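Local coordinates for Melibiose/raffinose/stachyose-binding protein MelE (Bacillus subtilis subsp. subtilis str. 168, PDB 4R6H) that binds melibiose, raffinose and stachyose as the solute-binding component of an ABC transporter that imports these sugars, at residues T34-T40 with P89-H95; W185-D190 with A248-K253. All blocks are in the same frame, centred on the assembly; numbering follows the deposited sequence.

Interaction 1: residues T34-T40 with P89-H95; sequences TLTIYST and PDLFDTH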
ATOM      1  N   THR A  34      24.938  -7.749  18.916  1.00 25.47           N
ATOM      2  CA  THR A  34      23.653  -7.119  18.662  1.00 25.83           C
ATOM      3  C   THR A  34      23.365  -7.174  17.171  1.00 25.10           C
ATOM      4  O   THR A  34      24.203  -6.779  16.380  1.00 27.55           O
ATOM      5  CB  THR A  34      23.672  -5.658  19.100  1.00 30.09           C
ATOM      6  OG1 THR A  34      23.739  -5.604  20.539  1.00 36.20           O
ATOM      7  CG2 THR A  34      22.413  -4.949  18.645  1.00 32.11           C
ATOM      8  N   LEU A  35      22.165  -7.617  16.804  1.00 20.90           N
ATOM      9  CA  LEU A  35      21.715  -7.620  15.390  1.00 20.33           C
ATOM     10  C   LEU A  35      20.618  -6.557  15.346  1.00 20.68           C
ATOM     11  O   LEU A  35      19.599  -6.678  16.036  1.00 20.73           O
ATOM     12  CB  LEU A  35      21.157  -8.994  15.035  1.00 20.92           C
ATOM     13  CG  LEU A  35      20.542  -9.093  13.610  1.00 22.04           C
ATOM     14  CD1 LEU A  35      21.619  -9.038  12.558  1.00 24.92           C
ATOM     15  CD2 LEU A  35      19.748 -10.375  13.462  1.00 22.56           C
ATOM     16  N   THR A  36      20.877  -5.466  14.611  1.00 19.25           N
ATOM     17  CA  THR A  36      19.964  -4.346  14.609  0.50 18.85           C
ATOM     18  C   THR A  36      19.017  -4.432  13.423  1.00 19.80           C
ATOM     19  O   THR A  36      19.446  -4.653  12.284  1.00 23.70           O
ATOM     20  CB  THR A  36      20.702  -3.006  14.566  0.50 21.42           C
ATOM     21  OG1 THR A  36      21.611  -2.992  13.463  0.50 24.30           O
ATOM     22  CG2 THR A  36      21.486  -2.773  15.875  0.50 16.95           C
ATOM     23  N   ILE A  37      17.736  -4.275  13.727  1.00 17.77           N
ATOM     24  CA  ILE A  37      16.674  -4.402  12.711  1.00 17.26           C
ATOM     25  C   ILE A  37      15.755  -3.186  12.798  1.00 19.02           C
ATOM     26  O   ILE A  37      15.253  -2.840  13.890  1.00 23.59           O
ATOM     27  CB  ILE A  37      15.805  -5.637  12.959  1.00 18.33           C
ATOM     28  CG1 ILE A  37      16.678  -6.872  13.112  1.00 22.40           C
ATOM     29  CG2 ILE A  37      14.742  -5.796  11.846  1.00 19.20           C
ATOM     30  CD1 ILE A  37      15.933  -8.186  13.192  1.00 21.14           C
ATOM     31  N   TYR A  38      15.552  -2.507  11.665  1.00 17.80           N
ATOM     32  CA  TYR A  38      14.602  -1.391  11.586  1.00 19.76           C
ATOM     33  C   TYR A  38      13.355  -1.854  10.826  1.00 18.70           C
ATOM     34  O   TYR A  38      13.477  -2.562   9.808  1.00 18.16           O
ATOM     35  CB  TYR A  38      15.193  -0.208  10.808  1.00 18.99           C
ATOM     36  CG  TYR A  38      15.932   0.866  11.582  1.00 25.05           C
ATOM     37  CD1 TYR A  38      16.683   0.572  12.704  1.00 23.96           C
ATOM     38  CD2 TYR A  38      15.891   2.186  11.114  1.00 30.70           C
ATOM     39  CE1 TYR A  38      17.363   1.591  13.393  1.00 35.23           C
ATOM     40  CE2 TYR A  38      16.545   3.206  11.784  1.00 35.24           C
ATOM     41  CZ  TYR A  38      17.283   2.908  12.908  1.00 31.82           C
ATOM     42  OH  TYR A  38      17.933   3.951  13.540  1.00 52.64           O
ATOM     43  N   SER A  39      12.191  -1.384  11.279  1.00 17.98           N
ATOM     44  CA  SER A  39      10.900  -1.764  10.752  1.00 16.48           C
ATOM     45  C   SER A  39       9.942  -0.577  10.694  1.00 17.35           C
ATOM     46  O   SER A  39       9.911   0.209  11.668  1.00 18.17           O
ATOM     47  CB  SER A  39      10.294  -2.895  11.596  1.00 17.65           C
ATOM     48  OG  SER A  39       8.953  -3.198  11.167  1.00 18.37           O
ATOM     49  N   THR A  40       9.148  -0.507   9.620  1.00 16.97           N
ATOM     50  CA  THR A  40       8.027   0.471   9.532  1.00 16.32           C
ATOM     51  C   THR A  40       6.689  -0.034  10.081  1.00 20.56           C
ATOM     52  O   THR A  40       5.681   0.646   9.926  1.00 19.72           O
ATOM     53  CB  THR A  40       7.811   0.966   8.094  1.00 19.76           C
ATOM     54  OG1 THR A  40       7.264  -0.063   7.242  1.00 18.65           O
ATOM     55  CG2 THR A  40       9.074   1.574   7.522  1.00 22.03           C
ATOM     56  N   PRO A  89      21.428   0.007   9.692  1.00 20.15           N
ATOM     57  CA  PRO A  89      21.135  -1.150  10.491  1.00 21.66           C
ATOM     58  C   PRO A  89      21.498  -2.407   9.718  1.00 18.04           C
ATOM     59  O   PRO A  89      21.578  -2.398   8.487  1.00 20.69           O
ATOM     60  CB  PRO A  89      19.607  -1.073  10.654  1.00 21.53           C
ATOM     61  CG  PRO A  89      19.204   0.277  10.164  1.00 21.41           C
ATOM     62  CD  PRO A  89      20.201   0.598   9.134  1.00 21.91           C
ATOM     63  N   ASP A  90      21.655  -3.512  10.436  1.00 18.19           N
ATOM     64  CA  ASP A  90      21.988  -4.788   9.772  1.00 20.02           C
ATOM     65  C   ASP A  90      20.855  -5.230   8.833  1.00 18.44           C
ATOM     66  O   ASP A  90      21.081  -5.694   7.733  1.00 18.13           O
ATOM     67  CB  ASP A  90      22.291  -5.871  10.791  1.00 19.51           C
ATOM     68  CG  ASP A  90      23.431  -5.476  11.747  1.00 22.96           C
ATOM     69  OD1 ASP A  90      24.488  -5.021  11.242  1.00 22.46           O
ATOM     70  OD2 ASP A  90      23.210  -5.567  12.978  1.00 24.09           O
ATOM     71  N   LEU A  91      19.648  -5.025   9.317  1.00 17.75           N
ATOM     72  CA  LEU A  91      18.438  -5.332   8.543  1.00 18.87           C
ATOM     73  C   LEU A  91      17.520  -4.121   8.614  1.00 16.81           C
ATOM     74  O   LEU A  91      17.366  -3.514   9.688  1.00 17.68           O
ATOM     75  CB  LEU A  91      17.725  -6.531   9.140  1.00 17.45           C
ATOM     76  CG  LEU A  91      18.374  -7.898   8.938  1.00 16.63           C
ATOM     77  CD1 LEU A  91      17.859  -8.927   9.945  1.00 20.36           C
ATOM     78  CD2 LEU A  91      18.171  -8.393   7.522  1.00 18.26           C
ATOM     79  N   PHE A  92      16.875  -3.820   7.506  1.00 16.89           N
ATOM     80  CA  PHE A  92      15.984  -2.665   7.457  1.00 17.27           C
ATOM     81  C   PHE A  92      14.833  -2.917   6.483  1.00 16.44           C
ATOM     82  O   PHE A  92      14.895  -3.730   5.599  1.00 17.59           O
ATOM     83  CB  PHE A  92      16.757  -1.382   7.131  1.00 17.55           C
ATOM     84  CG  PHE A  92      17.571  -1.464   5.890  1.00 18.86           C
ATOM     85  CD1 PHE A  92      18.882  -1.948   5.927  1.00 18.19           C
ATOM     86  CD2 PHE A  92      17.038  -1.107   4.675  1.00 20.74           C
ATOM     87  CE1 PHE A  92      19.604  -2.060   4.752  1.00 17.22           C
ATOM     88  CE2 PHE A  92      17.783  -1.194   3.509  1.00 20.35           C
ATOM     89  CZ  PHE A  92      19.058  -1.680   3.555  1.00 20.28           C
ATOM     90  N   ASP A  93      13.779  -2.146   6.676  1.00 17.25           N
ATOM     91  CA  ASP A  93      12.553  -2.237   5.875  1.00 17.27           C
ATOM     92  C   ASP A  93      12.635  -1.251   4.715  1.00 17.22           C
ATOM     93  O   ASP A  93      12.869  -0.027   4.910  1.00 18.58           O
ATOM     94  CB  ASP A  93      11.417  -1.910   6.818  1.00 17.44           C
ATOM     95  CG  ASP A  93      10.002  -2.182   6.256  1.00 17.85           C
ATOM     96  OD1 ASP A  93       9.849  -2.447   5.055  1.00 17.67           O
ATOM     97  OD2 ASP A  93       9.050  -2.077   7.107  1.00 18.63           O
ATOM     98  N   THR A  94      12.480  -1.746   3.498  1.00 16.95           N
ATOM     99  CA  THR A  94      12.494  -0.855   2.350  1.00 16.52           C
ATOM    100  C   THR A  94      11.122  -0.231   2.016  1.00 21.59           C
ATOM    101  O   THR A  94      11.075   0.721   1.248  1.00 19.16           O
ATOM    102  CB  THR A  94      13.070  -1.561   1.114  1.00 20.90           C
ATOM    103  OG1 THR A  94      12.297  -2.723   0.821  1.00 20.95           O
ATOM    104  CG2 THR A  94      14.502  -2.008   1.386  1.00 20.65           C
ATOM    105  N   HIS A  95      10.046  -0.793   2.561  1.00 18.99           N
ATOM    106  CA  HIS A  95       8.671  -0.290   2.492  1.00 21.38           C
ATOM    107  C   HIS A  95       8.247   0.382   1.193  1.00 21.14           C
ATOM    108  O   HIS A  95       7.704   1.492   1.214  1.00 23.21           O
ATOM    109  CB  HIS A  95       8.391   0.614   3.705  1.00 19.59           C
ATOM    110  CG  HIS A  95       9.169   1.901   3.735  1.00 22.02           C
ATOM    111  ND1 HIS A  95       8.562   3.132   3.561  1.00 24.08           N
ATOM    112  CD2 HIS A  95      10.458   2.164   4.038  1.00 20.02           C
ATOM    113  CE1 HIS A  95       9.467   4.083   3.684  1.00 26.47           C
ATOM    114  NE2 HIS A  95      10.622   3.524   3.991  1.00 22.54           N
TER
HETATM  115  O   HOH W   1      24.417  -4.105  14.865  1.00 36.98           O
HETATM  116  O   HOH W   2       9.181  -4.340   8.776  1.00 18.16           O

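Interaction 2: residues W185-D190 with A248-K253; sequences WFAGYD and AVTAKK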
ATOM      1  N   TRP A 185     -17.318   6.504   0.499  1.00 15.52           N
ATOM      2  CA  TRP A 185     -17.055   7.288   1.704  1.00 16.06           C
ATOM      3  C   TRP A 185     -15.608   7.637   1.869  1.00 18.32           C
ATOM      4  O   TRP A 185     -14.741   6.808   1.678  1.00 17.83           O
ATOM      5  CB  TRP A 185     -17.518   6.508   2.943  1.00 18.19           C
ATOM      6  CG  TRP A 185     -17.534   7.276   4.223  1.00 17.29           C
ATOM      7  CD1 TRP A 185     -18.581   7.971   4.761  1.00 19.29           C
ATOM      8  CD2 TRP A 185     -16.486   7.336   5.176  1.00 17.08           C
ATOM      9  NE1 TRP A 185     -18.229   8.504   5.976  1.00 21.37           N
ATOM     10  CE2 TRP A 185     -16.945   8.124   6.271  1.00 18.49           C
ATOM     11  CE3 TRP A 185     -15.194   6.814   5.226  1.00 19.27           C
ATOM     12  CZ2 TRP A 185     -16.131   8.398   7.383  1.00 19.26           C
ATOM     13  CZ3 TRP A 185     -14.406   7.085   6.327  1.00 19.11           C
ATOM     14  CH2 TRP A 185     -14.884   7.839   7.400  1.00 17.60           C
ATOM     15  N   PHE A 186     -15.362   8.909   2.177  1.00 17.32           N
ATOM     16  CA  PHE A 186     -14.025   9.437   2.472  1.00 18.63           C
ATOM     17  C   PHE A 186     -13.927  10.052   3.840  1.00 17.35           C
ATOM     18  O   PHE A 186     -14.770  10.885   4.226  1.00 18.71           O
ATOM     19  CB  PHE A 186     -13.633  10.568   1.458  1.00 17.57           C
ATOM     20  CG  PHE A 186     -13.208  10.065   0.119  1.00 16.69           C
ATOM     21  CD1 PHE A 186     -14.141   9.794  -0.847  1.00 19.99           C
ATOM     22  CD2 PHE A 186     -11.882   9.855  -0.168  1.00 18.84           C
ATOM     23  CE1 PHE A 186     -13.766   9.328  -2.098  1.00 21.08           C
ATOM     24  CE2 PHE A 186     -11.476   9.402  -1.404  1.00 21.03           C
ATOM     25  CZ  PHE A 186     -12.433   9.129  -2.381  1.00 20.85           C
ATOM     26  N   ALA A 187     -12.853   9.712   4.511  1.00 18.19           N
ATOM     27  CA  ALA A 187     -12.497  10.391   5.762  1.00 16.92           C
ATOM     28  C   ALA A 187     -11.634  11.631   5.385  1.00 16.99           C
ATOM     29  O   ALA A 187     -10.435  11.655   5.646  1.00 18.83           O
ATOM     30  CB  ALA A 187     -11.759   9.458   6.694  1.00 18.28           C
ATOM     31  N   GLY A 188     -12.284  12.646   4.803  1.00 18.01           N
ATOM     32  CA  GLY A 188     -11.602  13.737   4.160  1.00 20.42           C
ATOM     33  C   GLY A 188     -10.950  14.687   5.151  1.00 19.60           C
ATOM     34  O   GLY A 188     -10.173  15.549   4.751  1.00 19.31           O
ATOM     35  N   TYR A 189     -11.246  14.574   6.447  1.00 18.66           N
ATOM     36  CA  TYR A 189     -10.498  15.330   7.441  1.00 19.42           C
ATOM     37  C   TYR A 189      -9.008  15.072   7.323  1.00 19.46           C
ATOM     38  O   TYR A 189      -8.143  15.995   7.558  1.00 22.46           O
ATOM     39  CB  TYR A 189     -10.987  14.991   8.859  1.00 19.84           C
ATOM     40  CG  TYR A 189     -10.396  15.882   9.913  1.00 20.26           C
ATOM     41  CD1 TYR A 189     -11.039  17.057  10.251  1.00 23.26           C
ATOM     42  CD2 TYR A 189      -9.225  15.544  10.538  1.00 23.28           C
ATOM     43  CE1 TYR A 189     -10.509  17.890  11.223  1.00 23.37           C
ATOM     44  CE2 TYR A 189      -8.667  16.362  11.532  1.00 28.27           C
ATOM     45  CZ  TYR A 189      -9.324  17.550  11.850  1.00 27.25           C
ATOM     46  OH  TYR A 189      -8.795  18.386  12.830  1.00 33.47           O
ATOM     47  N   ASP A 190      -8.644  13.823   6.989  1.00 19.19           N
ATOM     48  CA  ASP A 190      -7.251  13.393   6.809  1.00 19.21           C
ATOM     49  C   ASP A 190      -6.961  13.480   5.311  1.00 21.52           C
ATOM     50  O   ASP A 190      -7.574  12.773   4.506  1.00 20.30           O
ATOM     51  CB  ASP A 190      -7.048  11.974   7.317  1.00 22.00           C
ATOM     52  CG  ASP A 190      -5.584  11.501   7.270  1.00 30.53           C
ATOM     53  OD1 ASP A 190      -4.739  12.058   6.527  1.00 25.32           O
ATOM     54  OD2 ASP A 190      -5.238  10.537   7.997  1.00 33.99           O
ATOM     55  N   ALA A 248     -17.552  14.954   3.702  1.00 22.36           N
ATOM     56  CA  ALA A 248     -16.198  14.448   3.394  1.00 23.37           C
ATOM     57  C   ALA A 248     -15.088  15.308   3.966  1.00 25.18           C
ATOM     58  O   ALA A 248     -14.160  14.769   4.587  1.00 26.45           O
ATOM     59  CB  ALA A 248     -16.005  14.228   1.910  1.00 26.03           C
ATOM     60  N   VAL A 249     -15.192  16.631   3.838  1.00 28.47           N
ATOM     61  CA  VAL A 249     -14.179  17.535   4.385  1.00 32.87           C
ATOM     62  C   VAL A 249     -13.952  17.422   5.905  1.00 29.90           C
ATOM     63  O   VAL A 249     -12.866  17.696   6.382  1.00 31.67           O
ATOM     64  CB  VAL A 249     -14.520  19.020   3.991  1.00 34.48           C
ATOM     65  CG1 VAL A 249     -13.908  20.043   4.943  1.00 36.52           C
ATOM     66  CG2 VAL A 249     -14.066  19.289   2.570  1.00 55.47           C
ATOM     67  N   THR A 250     -14.959  17.020   6.669  1.00 23.62           N
ATOM     68  CA  THR A 250     -14.825  16.900   8.117  1.00 25.16           C
ATOM     69  C   THR A 250     -14.868  15.467   8.660  1.00 23.13           C
ATOM     70  O   THR A 250     -14.659  15.251   9.856  1.00 28.52           O
ATOM     71  CB  THR A 250     -15.930  17.686   8.865  1.00 30.63           C
ATOM     72  OG1 THR A 250     -17.204  17.335   8.337  1.00 29.14           O
ATOM     73  CG2 THR A 250     -15.746  19.187   8.698  1.00 32.50           C
ATOM     74  N   ALA A 251     -15.072  14.475   7.793  1.00 20.06           N
ATOM     75  CA  ALA A 251     -15.196  13.093   8.280  1.00 20.41           C
ATOM     76  C   ALA A 251     -13.855  12.521   8.662  1.00 19.51           C
ATOM     77  O   ALA A 251     -12.849  12.707   7.982  1.00 20.27           O
ATOM     78  CB  ALA A 251     -15.838  12.249   7.221  1.00 20.86           C
ATOM     79  N   LYS A 252     -13.836  11.807   9.783  1.00 20.84           N
ATOM     80  CA  LYS A 252     -12.647  11.311  10.391  1.00 17.72           C
ATOM     81  C   LYS A 252     -12.503   9.800  10.245  1.00 20.24           C
ATOM     82  O   LYS A 252     -13.477   9.055  10.191  1.00 20.45           O
ATOM     83  CB  LYS A 252     -12.624  11.736  11.856  1.00 22.31           C
ATOM     84  CG  LYS A 252     -12.484  13.241  11.952  1.00 26.45           C
ATOM     85  CD  LYS A 252     -12.268  13.690  13.379  1.00 35.71           C
ATOM     86  CE  LYS A 252     -12.233  15.215  13.427  1.00 40.42           C
ATOM     87  NZ  LYS A 252     -12.361  15.701  14.821  1.00 49.30           N
ATOM     88  N   LYS A 253     -11.259   9.327  10.154  1.00 21.75           N
ATOM     89  CA  LYS A 253     -10.980   7.897  10.029  1.00 21.17           C
ATOM     90  C   LYS A 253     -11.621   7.084  11.150  1.00 21.41           C
ATOM     91  O   LYS A 253     -12.042   5.946  10.964  1.00 22.94           O
ATOM     92  CB  LYS A 253      -9.470   7.665  10.019  1.00 21.38           C
ATOM     93  CG  LYS A 253      -8.784   8.196   8.765  1.00 24.48           C
ATOM     94  CD  LYS A 253      -7.309   7.784   8.706  1.00 28.85           C
ATOM     95  CE  LYS A 253      -6.521   8.113   9.987  1.00 29.91           C
ATOM     96  NZ  LYS A 253      -6.414   9.570  10.354  1.00 30.90           N
TER
HETATM   97  O   HOH W   3     -10.739  18.396   4.988  1.00 40.67           O

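Interaction 1: residues T34-T40 with P89-H95
T36 and L91 start the backbone pairing of this contact: L91 N donates to T36 O at 3.0 Å, and Y38 N returns the bond to L91 O at 2.9 Å. The two bonds flank I37 and give a single parallel bridge between I37 and L91.

Two aspartates add side-chain bonds beyond the bridge. D90 OD2 takes T36 N on its anti side at 2.8 Å in a nearly straight bond (173°), while D90 N donates to T36 OG1 at 3.1 Å in one of the two conformers deposited for T36. Water 1 links the same carboxylate oxygen to T34 O, and D90 OD1 turns to S317. Further along, D93 points CG anti to its own N (chi1 -170°), which places OD2 against T40. D93 OD2 accepts T40 N on its anti side at 3.0 Å and T40 OG1 from above the carboxylate plane at 2.7 Å; water 2 joins D93 OD2 to S39 OG, which is also bonded to M41 N. D93 OD1 accepts from H95 N, closing an Asx turn, and also from T310 N.

The apolar contacts are split by side. P89 lays CG over a face of the Y38 ring, 3.7 Å from its centroid, and R82 binds the phenol oxygen. I37 and L91 run side by side, with their CD1 atoms 3.8 Å apart, toward helix 320-331. Past both strands, T40 CG2 sits over one face of the H95 imidazole, toward its rim.

The strand order 64-69, 33-38, 91-92, 310-313, 136-137, with 310-313 antiparallel, is consistent with a lobe of the type II periplasmic-binding-protein fold.

Interaction 2: residues W185-D190 with A248-K253
The loop leading from strand 182-185 into helix 192-206 meets the loop ahead of helix 256-261 through Y189, whose N donates to A251 O at 2.9 Å. The extended side chain of K252 runs alongside the tyrosine, setting CE over the middle of one ring face, 3.8 Å from the centroid. K252 NZ lies over the same face, 4.8 Å from the centroid of the Y189 ring, in cation-pi geometry. On the buried side W185 brings its six-membered ring to A251 and K252: CH2 meets K252 O in the ring plane at 3.4 Å, and A251 CB touches CZ2.

The chain bends sharply through an inverse gamma turn centred on A187, closed by a weak bond from G188 N to F186 O, and D190 OD1 then caps S192 N before helix 192-206. D190 OD2 makes a salt bridge with K253 NZ at 2.8 Å, met on the anti side; bends at chi3 (-51°) and chi4 (-62°) fold the lysine back to it. With an alanine here, K253 NZ would probably lose its charged mate and S192 N its cap, letting the lysine end swing away. Water 3 donates to both G188 O and V249 O.

Interaction 1 closes along the chain before interaction 2 opens, and the two do not touch: their centres are 33 Å apart and their nearest atoms about 14 Å. They share no sheet or helix. Residues 34-40 and 89-95 belong to the lobe containing strands 33-38 and 64-69, whereas 185-190 leaves the end of strand 182-185, which pairs with 265-269 in the mixed sheet of the other lobe, and 248-253 is a loop beside it. Each contact therefore joins parts within a single lobe. That suits the two-lobed design of solute-binding proteins, in which sugar is generally held between lobes that move as largely rigid bodies; this structure captures an open conformation.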